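Local coordinates for protein type VI secretion system component (Escherichia coli O6, PDB 2P5Z) that is a component of the type VI secretion system that resembles the phage T4 tail proteins gp27 and gp5 and probably forms part of the injection apparatus, at residues Pro27-Thr32 and Gln48-Asp53; Val90-Lys95 and Arg109-Met114; Pro381-Thr386 and Gly459-Pro464. One frame throughout, in Å; residues are numbered along the deposited sequence.

Contact 1. Residues Pro27-Thr32 and Gln48-Asp53; sequences PVDVLT and QFTSSD
The Phe49 ring carries Val28 CG1 over one face, 3.9 Å from the ring centroid and displaced toward the rim, a CH-pi contact, while Val28 CG2 touches CE1 at 3.7 Å. Phe49 CG stands between the backbone N and the carbonyl carbon (chi1 68°), which swings the ring toward its diagonal neighbour Val28 rather than over its direct partner Val30. The ring also meets that of Tyr106 on the neighbouring strand, and Leu19 touches Val28 and Val30. The second flat group, the Gln48 amide, runs out beside Thr32, its OE1 3.7 Å from both Thr32 CG2 and Leu31 CD2, and ends at Arg105 and Glu107. Leu31 and Thr32 both face Gln48 in a classic beta bulge of this antiparallel hairpin: Leu31 N reaches Gln48 O at 2.9 Å from above the carbonyl plane, and Thr32 O accepts from Gln48 N. Asp29 and Thr50 form a hydrogen-bonded pair, their side chains side by side and both bound by Arg354. At the end of strand 48-51, Ser51 OG donates to Pro27 O (2.8 Å) in the carbonyl plane and accepts from Asp53 N, closing an ST turn. The hairpin thus has an apolar face round Phe49 and a mixed one, where Leu31 lies near Thr50 and Arg354 probably offsets the charge of Asp29.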
loop_
_atom_site.group_PDB
_atom_site.type_symbol
_atom_site.label_atom_id
_atom_site.label_comp_id
_atom_site.label_asym_id
_atom_site.label_seq_id
_atom_site.Cartn_x
_atom_site.Cartn_y
_atom_site.Cartn_z
ATOM N N PRO A 27 -29.308 8.597 28.271
ATOM C CA PRO A 27 -29.952 9.394 27.228
ATOM C C PRO A 27 -28.989 9.650 26.092
ATOM O O PRO A 27 -27.815 9.900 26.331
ATOM C CB PRO A 27 -30.271 10.714 27.940
ATOM C CG PRO A 27 -29.366 10.734 29.154
ATOM C CD PRO A 27 -29.240 9.313 29.560
ATOM N N VAL A 28 -29.465 9.564 24.860
ATOM C CA VAL A 28 -28.579 9.728 23.722
ATOM C C VAL A 28 -29.073 10.871 22.869
ATOM O O VAL A 28 -30.152 10.806 22.271
ATOM C CB VAL A 28 -28.482 8.422 22.869
ATOM C CG1 VAL A 28 -27.794 8.677 21.517
ATOM C CG2 VAL A 28 -27.755 7.335 23.642
ATOM N N ASP A 29 -28.271 11.923 22.806
ATOM C CA ASP A 29 -28.641 13.098 22.053
ATOM C C ASP A 29 -27.625 13.349 20.931
ATOM O O ASP A 29 -26.486 13.732 21.191
ATOM C CB ASP A 29 -28.742 14.283 23.011
ATOM C CG ASP A 29 -29.369 15.503 22.376
ATOM O OD1 ASP A 29 -30.095 15.353 21.357
ATOM O OD2 ASP A 29 -29.136 16.622 22.909
ATOM N N VAL A 30 -28.057 13.139 19.690
ATOM C CA VAL A 30 -27.158 13.177 18.545
ATOM C C VAL A 30 -26.570 14.559 18.299
ATOM O O VAL A 30 -27.292 15.516 18.029
ATOM C CB VAL A 30 -27.848 12.649 17.260
ATOM C CG1 VAL A 30 -26.920 12.750 16.057
ATOM C CG2 VAL A 30 -28.306 11.209 17.452
ATOM N N LEU A 31 -25.248 14.644 18.415
ATOM C CA LEU A 31 -24.500 15.864 18.167
ATOM C C LEU A 31 -24.223 16.012 16.687
ATOM O O LEU A 31 -24.837 16.829 16.013
ATOM C CB LEU A 31 -23.195 15.819 18.934
ATOM C CG LEU A 31 -22.336 17.076 18.954
ATOM C CD1 LEU A 31 -23.139 18.240 19.467
ATOM C CD2 LEU A 31 -21.130 16.847 19.833
ATOM N N THR A 32 -23.299 15.203 16.176
ATOM C CA THR A 32 -23.006 15.188 14.737
ATOM C C THR A 32 -22.816 13.761 14.201
ATOM O O THR A 32 -22.542 12.834 14.965
ATOM C CB THR A 32 -21.768 16.071 14.405
ATOM O OG1 THR A 32 -21.629 16.198 12.984
ATOM C CG2 THR A 32 -20.499 15.509 15.011
ATOM N N GLN A 48 -21.776 10.891 16.552
ATOM C CA GLN A 48 -21.456 11.525 17.831
ATOM C C GLN A 48 -22.719 11.887 18.569
ATOM O O GLN A 48 -23.737 12.237 17.965
ATOM C CB GLN A 48 -20.597 12.765 17.662
ATOM C CG GLN A 48 -19.166 12.462 17.347
ATOM C CD GLN A 48 -18.281 13.682 17.443
ATOM O OE1 GLN A 48 -18.629 14.665 18.093
ATOM N NE2 GLN A 48 -17.120 13.620 16.805
ATOM N N PHE A 49 -22.651 11.776 19.883
ATOM C CA PHE A 49 -23.773 12.146 20.713
ATOM C C PHE A 49 -23.354 12.692 22.070
ATOM O O PHE A 49 -22.224 12.470 22.530
ATOM C CB PHE A 49 -24.797 10.999 20.837
ATOM C CG PHE A 49 -24.323 9.788 21.614
ATOM C CD1 PHE A 49 -24.595 9.666 22.978
ATOM C CD2 PHE A 49 -23.690 8.724 20.956
ATOM C CE1 PHE A 49 -24.203 8.522 23.694
ATOM C CE2 PHE A 49 -23.291 7.585 21.661
ATOM C CZ PHE A 49 -23.560 7.478 23.037
ATOM N N THR A 50 -24.267 13.418 22.707
ATOM C CA THR A 50 -24.017 13.854 24.076
ATOM C C THR A 50 -24.968 13.139 24.989
ATOM O O THR A 50 -26.032 12.674 24.551
ATOM C CB THR A 50 -24.136 15.376 24.261
ATOM O OG1 THR A 50 -25.365 15.838 23.671
ATOM C CG2 THR A 50 -22.962 16.069 23.586
ATOM N N SER A 51 -24.555 13.020 26.247
ATOM C CA SER A 51 -25.349 12.353 27.269
ATOM C C SER A 51 -25.087 12.955 28.659
ATOM O O SER A 51 -23.983 13.428 28.951
ATOM C CB SER A 51 -25.034 10.863 27.291
ATOM O OG SER A 51 -25.782 10.198 28.300
ATOM N N SER A 52 -26.105 12.908 29.517
ATOM C CA SER A 52 -25.982 13.328 30.922
ATOM C C SER A 52 -25.104 12.356 31.701
ATOM O O SER A 52 -24.490 12.713 32.703
ATOM C CB SER A 52 -27.360 13.383 31.575
ATOM O OG SER A 52 -28.355 13.619 30.594
ATOM N N ASP A 53 -25.067 11.115 31.234
ATOM C CA ASP A 53 -24.200 10.100 31.813
ATOM C C ASP A 53 -22.734 10.355 31.390
ATOM O O ASP A 53 -22.370 10.243 30.220
ATOM C CB ASP A 53 -24.701 8.745 31.351
ATOM C CG ASP A 53 -24.011 7.595 32.021
ATOM O OD1 ASP A 53 -22.910 7.766 32.608
ATOM O OD2 ASP A 53 -24.589 6.488 31.936
#

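Contact 2. Residues Val90-Lys95 and Arg109-Met114; sequences VITGFK and RLEPRM
Ile91 and Leu110 form the close-packed side of this antiparallel hairpin, their CD1 atoms 3.9 Å apart on a buried face where Val108 also touches Ile91. Leu110 CG lies opposite the backbone N (chi1 173°), and the branch so placed leans over the partner strand until CD1 is 3.4 Å from Val90 O. Between the strands the backbones are tied by Val90 N to Glu111 O (2.7 Å), by the return bond from Glu111 N to Val90 O, and by Thr92 N to Arg109 O (3.0 Å).

The other face bears Val90, Arg109 and Glu111. Val90 is buried there, its CG2 4.1 Å from Arg113 CG, while the Arg113 guanidinium goes on to Asp149 and Glu197. Glu111 and Arg109 make the looser, partly exposed side, with buried Thr92 at its border. Thr92 approaches Glu111 OE1 with both branches, CG2 at 3.2 Å and OG1 at 3.4 Å, the latter only a weak hydrogen bond. Arg109 passes Thr92 CG2 with its CD at 4.1 Å, then bends at chi3 (-94°), and its NE forms a salt bridge with Asp46. Beyond, Phe94 and Lys95 pair with a strand of the second subunit. Backbone bonds and aliphatic packing therefore hold the hairpin together, whereas the arginines' salt bridges, probably offsetting their charge, link it to strand 44-51 through Asp46 and to Asp149 and Glu197.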
loop_
_atom_site.group_PDB
_atom_site.type_symbol
_atom_site.label_atom_id
_atom_site.label_comp_id
_atom_site.label_asym_id
_atom_site.label_seq_id
_atom_site.Cartn_x
_atom_site.Cartn_y
_atom_site.Cartn_z
ATOM N N VAL A 90 -25.278 -3.097 14.151
ATOM C CA VAL A 90 -24.622 -3.306 15.437
ATOM C C VAL A 90 -23.596 -2.222 15.685
ATOM O O VAL A 90 -23.050 -1.615 14.756
ATOM C CB VAL A 90 -23.786 -4.640 15.514
ATOM C CG1 VAL A 90 -24.474 -5.676 16.345
ATOM C CG2 VAL A 90 -23.447 -5.150 14.144
ATOM N N ILE A 91 -23.292 -2.049 16.957
ATOM C CA ILE A 91 -22.325 -1.092 17.389
ATOM C C ILE A 91 -20.983 -1.777 17.460
ATOM O O ILE A 91 -20.773 -2.705 18.250
ATOM C CB ILE A 91 -22.717 -0.500 18.759
ATOM C CG1 ILE A 91 -24.045 0.252 18.645
ATOM C CG2 ILE A 91 -21.629 0.413 19.288
ATOM C CD1 ILE A 91 -24.105 1.246 17.496
ATOM N N THR A 92 -20.075 -1.287 16.630
ATOM C CA THR A 92 -18.762 -1.880 16.414
ATOM C C THR A 92 -17.674 -1.192 17.233
ATOM O O THR A 92 -16.707 -1.812 17.656
ATOM C CB THR A 92 -18.457 -1.777 14.929
ATOM O OG1 THR A 92 -19.043 -2.907 14.280
ATOM C CG2 THR A 92 -16.975 -1.707 14.647
ATOM N N GLY A 93 -17.849 0.102 17.477
ATOM C CA GLY A 93 -16.816 0.895 18.115
ATOM C C GLY A 93 -17.428 1.897 19.059
ATOM O O GLY A 93 -18.555 2.350 18.866
ATOM N N PHE A 94 -16.683 2.259 20.084
ATOM C CA PHE A 94 -17.205 3.170 21.051
ATOM C C PHE A 94 -16.079 4.060 21.491
ATOM O O PHE A 94 -14.975 3.583 21.781
ATOM C CB PHE A 94 -17.793 2.408 22.242
ATOM C CG PHE A 94 -18.069 3.266 23.439
ATOM C CD1 PHE A 94 -19.147 4.144 23.446
ATOM C CD2 PHE A 94 -17.252 3.196 24.562
ATOM C CE1 PHE A 94 -19.400 4.936 24.544
ATOM C CE2 PHE A 94 -17.505 3.982 25.681
ATOM C CZ PHE A 94 -18.585 4.848 25.669
ATOM N N LYS A 95 -16.368 5.355 21.557
ATOM C CA LYS A 95 -15.398 6.329 22.024
ATOM C C LYS A 95 -16.013 7.266 23.048
ATOM O O LYS A 95 -17.106 7.775 22.837
ATOM C CB LYS A 95 -14.901 7.153 20.837
ATOM C CG LYS A 95 -13.886 6.473 19.977
ATOM C CD LYS A 95 -13.847 7.119 18.642
ATOM C CE LYS A 95 -12.531 6.820 17.956
ATOM N NZ LYS A 95 -12.574 7.430 16.598
ATOM N N ARG A 109 -19.702 3.620 16.226
ATOM C CA ARG A 109 -19.697 3.198 14.842
ATOM C C ARG A 109 -20.839 2.221 14.637
ATOM O O ARG A 109 -20.972 1.265 15.372
ATOM C CB ARG A 109 -18.362 2.555 14.482
ATOM C CG ARG A 109 -18.287 2.051 13.044
ATOM C CD ARG A 109 -16.852 1.877 12.617
ATOM N NE ARG A 109 -16.349 3.070 11.942
ATOM C CZ ARG A 109 -15.065 3.319 11.729
ATOM N NH1 ARG A 109 -14.155 2.469 12.157
ATOM N NH2 ARG A 109 -14.693 4.424 11.112
ATOM N N LEU A 110 -21.676 2.474 13.648
ATOM C CA LEU A 110 -22.808 1.617 13.382
ATOM C C LEU A 110 -22.605 0.957 12.026
ATOM O O LEU A 110 -22.484 1.630 10.991
ATOM C CB LEU A 110 -24.116 2.413 13.394
ATOM C CG LEU A 110 -25.322 1.574 12.940
ATOM C CD1 LEU A 110 -25.634 0.523 14.008
ATOM C CD2 LEU A 110 -26.559 2.415 12.647
ATOM N N GLU A 111 -22.534 -0.369 12.040
ATOM C CA GLU A 111 -22.342 -1.149 10.825
ATOM C C GLU A 111 -23.409 -2.235 10.820
ATOM O O GLU A 111 -23.948 -2.580 11.879
ATOM C CB GLU A 111 -20.940 -1.751 10.809
ATOM C CG GLU A 111 -19.834 -0.732 10.949
ATOM C CD GLU A 111 -18.475 -1.257 10.564
ATOM O OE1 GLU A 111 -17.653 -1.489 11.481
ATOM O OE2 GLU A 111 -18.227 -1.422 9.345
ATOM N N PRO A 112 -23.719 -2.793 9.641
ATOM C CA PRO A 112 -24.649 -3.910 9.661
ATOM C C PRO A 112 -23.937 -5.188 10.159
ATOM O O PRO A 112 -22.705 -5.203 10.345
ATOM C CB PRO A 112 -25.013 -4.058 8.190
ATOM C CG PRO A 112 -23.802 -3.664 7.491
ATOM C CD PRO A 112 -23.236 -2.523 8.272
ATOM N N ARG A 113 -24.705 -6.241 10.393
ATOM C CA ARG A 113 -24.150 -7.459 10.971
ATOM C C ARG A 113 -23.144 -8.120 10.004
ATOM O O ARG A 113 -22.129 -8.670 10.448
ATOM C CB ARG A 113 -25.277 -8.418 11.374
ATOM C CG ARG A 113 -26.017 -8.027 12.650
ATOM C CD ARG A 113 -27.361 -8.749 12.729
ATOM N NE ARG A 113 -28.227 -8.404 11.599
ATOM C CZ ARG A 113 -29.237 -9.159 11.155
ATOM N NH1 ARG A 113 -29.497 -10.334 11.730
ATOM N NH2 ARG A 113 -29.982 -8.756 10.122
ATOM N N MET A 114 -23.396 -7.980 8.698
ATOM C CA MET A 114 -22.472 -8.418 7.661
ATOM C C MET A 114 -21.043 -7.959 7.888
ATOM O O MET A 114 -20.133 -8.735 7.694
ATOM C CB MET A 114 -22.958 -8.017 6.264
ATOM C CG MET A 114 -22.086 -8.559 5.107
ATOM S SD MET A 114 -22.750 -8.157 3.484
ATOM C CE MET A 114 -22.159 -9.543 2.521
#

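Contact 3. Residues Pro381-Thr386 and Gly459-Pro464; sequences PVMAGT and GNPDRP
Met383 lies against Gly459 and Pro461. CB starts 3.3 Å from Gly459 O, and CG stays beside that same oxygen while coming 3.9 Å from Pro461 CA. At CG the chain bends (chi2 -71°), SD makes no close approach to the other segment, and CE ends 3.6 Å from Pro461 CB. The two side chains cross at about a right angle. Phe456 and Tyr167 also touch this buried methionine.

The backbone fixes where the side chain starts. Met383 N donates to Gly459 O at 2.9 Å, in the carbonyl plane and on a lone pair, and Gly459 CA returns a CH...O contact to Met383 O. Pro381 adds a second apolar touch, its CG 4.3 Å from Pro461 CG, while its carbonyl oxygen sits 3.7 Å from Pro461 CD. Pro461 occupies the second position of a type I turn from Asn460 to Arg463. Asn460 O accepts from Arg463 N and Asn460 OD1 from Asp462 N (3.0 Å, an Asx turn), so its backbone and side-chain oxygens both hold the bend. Asp462 reaches back to Arg380 by a salt bridge and takes a hydrogen bond from Met165 N.

In the fold, 459-464 connects the last two strands of the five-stranded antiparallel OB-domain sheet, and 381-386 leads into the first, 387-391. Val382 and Ala384 face the other subunits: Ala384 meets Val382 of the second and Ala384 of the third. A single backbone bond and a methionine-proline contact thus link the two loops; polar bonds hold the turn internally, while the charged side chains of Asp462 and Arg463 pair with residues just outside the two loops, Arg463 with Glu457 and Glu458.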
loop_
_atom_site.group_PDB
_atom_site.type_symbol
_atom_site.label_atom_id
_atom_site.label_comp_id
_atom_site.label_asym_id
_atom_site.label_seq_id
_atom_site.Cartn_x
_atom_site.Cartn_y
_atom_site.Cartn_z
ATOM N N PRO A 381 -6.158 -14.445 -3.578
ATOM C CA PRO A 381 -4.949 -14.604 -2.778
ATOM C C PRO A 381 -3.845 -15.330 -3.577
ATOM O O PRO A 381 -4.133 -16.164 -4.460
ATOM C CB PRO A 381 -5.416 -15.430 -1.576
ATOM C CG PRO A 381 -6.660 -16.084 -2.000
ATOM C CD PRO A 381 -7.288 -15.237 -3.063
ATOM N N VAL A 382 -2.598 -14.967 -3.302
ATOM C CA VAL A 382 -1.493 -15.461 -4.094
ATOM C C VAL A 382 -0.848 -16.606 -3.325
ATOM O O VAL A 382 -0.374 -16.417 -2.191
ATOM C CB VAL A 382 -0.514 -14.316 -4.435
ATOM C CG1 VAL A 382 0.777 -14.836 -5.026
ATOM C CG2 VAL A 382 -1.185 -13.336 -5.413
ATOM N N MET A 383 -0.898 -17.804 -3.916
ATOM C CA MET A 383 -0.407 -19.001 -3.239
ATOM C C MET A 383 1.040 -19.245 -3.620
ATOM O O MET A 383 1.333 -19.810 -4.677
ATOM C CB MET A 383 -1.260 -20.225 -3.560
ATOM C CG MET A 383 -2.734 -20.066 -3.213
ATOM S SD MET A 383 -3.051 -20.065 -1.450
ATOM C CE MET A 383 -4.488 -19.067 -1.470
ATOM N N ALA A 384 1.936 -18.766 -2.765
ATOM C CA ALA A 384 3.357 -18.984 -2.912
ATOM C C ALA A 384 3.685 -20.151 -2.023
ATOM O O ALA A 384 2.994 -20.405 -1.032
ATOM C CB ALA A 384 4.134 -17.757 -2.463
ATOM N N GLY A 385 4.741 -20.865 -2.357
ATOM C CA GLY A 385 5.085 -22.047 -1.584
ATOM C C GLY A 385 4.050 -23.158 -1.673
ATOM O O GLY A 385 3.122 -23.130 -2.491
ATOM N N THR A 386 4.190 -24.121 -0.784
ATOM C CA THR A 386 3.487 -25.367 -0.918
ATOM C C THR A 386 2.690 -25.692 0.347
ATOM O O THR A 386 3.041 -25.253 1.445
ATOM C CB THR A 386 4.501 -26.471 -1.258
ATOM O OG1 THR A 386 3.856 -27.469 -2.042
ATOM C CG2 THR A 386 5.090 -27.094 -0.011
ATOM N N GLY A 459 -0.175 -19.598 -8.784
ATOM C CA GLY A 459 -0.553 -19.023 -7.495
ATOM C C GLY A 459 -2.042 -19.081 -7.199
ATOM O O GLY A 459 -2.487 -18.618 -6.153
ATOM N N ASN A 460 -2.807 -19.647 -8.123
ATOM C CA ASN A 460 -4.250 -19.755 -8.009
ATOM C C ASN A 460 -4.669 -20.867 -7.036
ATOM O O ASN A 460 -4.349 -22.039 -7.247
ATOM C CB ASN A 460 -4.814 -20.024 -9.401
ATOM C CG ASN A 460 -6.294 -19.747 -9.509
ATOM O OD1 ASN A 460 -7.081 -20.014 -8.589
ATOM N ND2 ASN A 460 -6.693 -19.228 -10.663
ATOM N N PRO A 461 -5.427 -20.508 -5.986
ATOM C CA PRO A 461 -5.888 -21.460 -4.963
ATOM C C PRO A 461 -6.841 -22.524 -5.495
ATOM O O PRO A 461 -7.033 -23.545 -4.840
ATOM C CB PRO A 461 -6.641 -20.568 -3.967
ATOM C CG PRO A 461 -7.049 -19.375 -4.764
ATOM C CD PRO A 461 -5.896 -19.143 -5.702
ATOM N N ASP A 462 -7.431 -22.287 -6.662
ATOM C CA ASP A 462 -8.341 -23.250 -7.268
ATOM C C ASP A 462 -7.688 -24.060 -8.395
ATOM O O ASP A 462 -8.366 -24.645 -9.243
ATOM C CB ASP A 462 -9.623 -22.563 -7.736
ATOM C CG ASP A 462 -10.423 -21.962 -6.574
ATOM O OD1 ASP A 462 -10.461 -22.562 -5.461
ATOM O OD2 ASP A 462 -11.008 -20.868 -6.782
ATOM N N ARG A 463 -6.361 -24.108 -8.391
ATOM C CA ARG A 463 -5.654 -25.000 -9.296
ATOM C C ARG A 463 -4.596 -25.827 -8.577
ATOM O O ARG A 463 -3.411 -25.709 -8.890
ATOM C CB ARG A 463 -4.967 -24.202 -10.393
ATOM C CG ARG A 463 -5.858 -23.605 -11.448
ATOM C CD ARG A 463 -4.943 -22.887 -12.400
ATOM N NE ARG A 463 -5.577 -22.459 -13.635
ATOM C CZ ARG A 463 -4.905 -21.950 -14.667
ATOM N NH1 ARG A 463 -3.586 -21.822 -14.608
ATOM N NH2 ARG A 463 -5.554 -21.570 -15.760
ATOM N N PRO A 464 -5.007 -26.683 -7.626
ATOM C CA PRO A 464 -3.964 -27.364 -6.888
ATOM C C PRO A 464 -3.488 -28.656 -7.555
ATOM O O PRO A 464 -4.241 -29.312 -8.289
ATOM C CB PRO A 464 -4.648 -27.687 -5.565
ATOM C CG PRO A 464 -6.076 -27.827 -5.910
ATOM C CD PRO A 464 -6.346 -27.094 -7.173
#

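Overall arrangement
Contacts 1 and 2 are near neighbours: their centres lie 16 Å apart and their nearest atoms about 5 Å, without touching. Each lies on a beta hairpin, and the hairpins join edge to edge where strands 44-51 and 104-111 pair, within the region related to phage baseplate proteins. Contact 3 belongs to the OB-domain end of the chain, its centre about 34 Å from that of contact 2 and about 50 Å from that of contact 1, on the other side of the chain's centre from the latter. Contacts 2 and 3 both reach the second subunit, whereas no other chain of the trimer touches contact 1. Subunit association thus involves both regions.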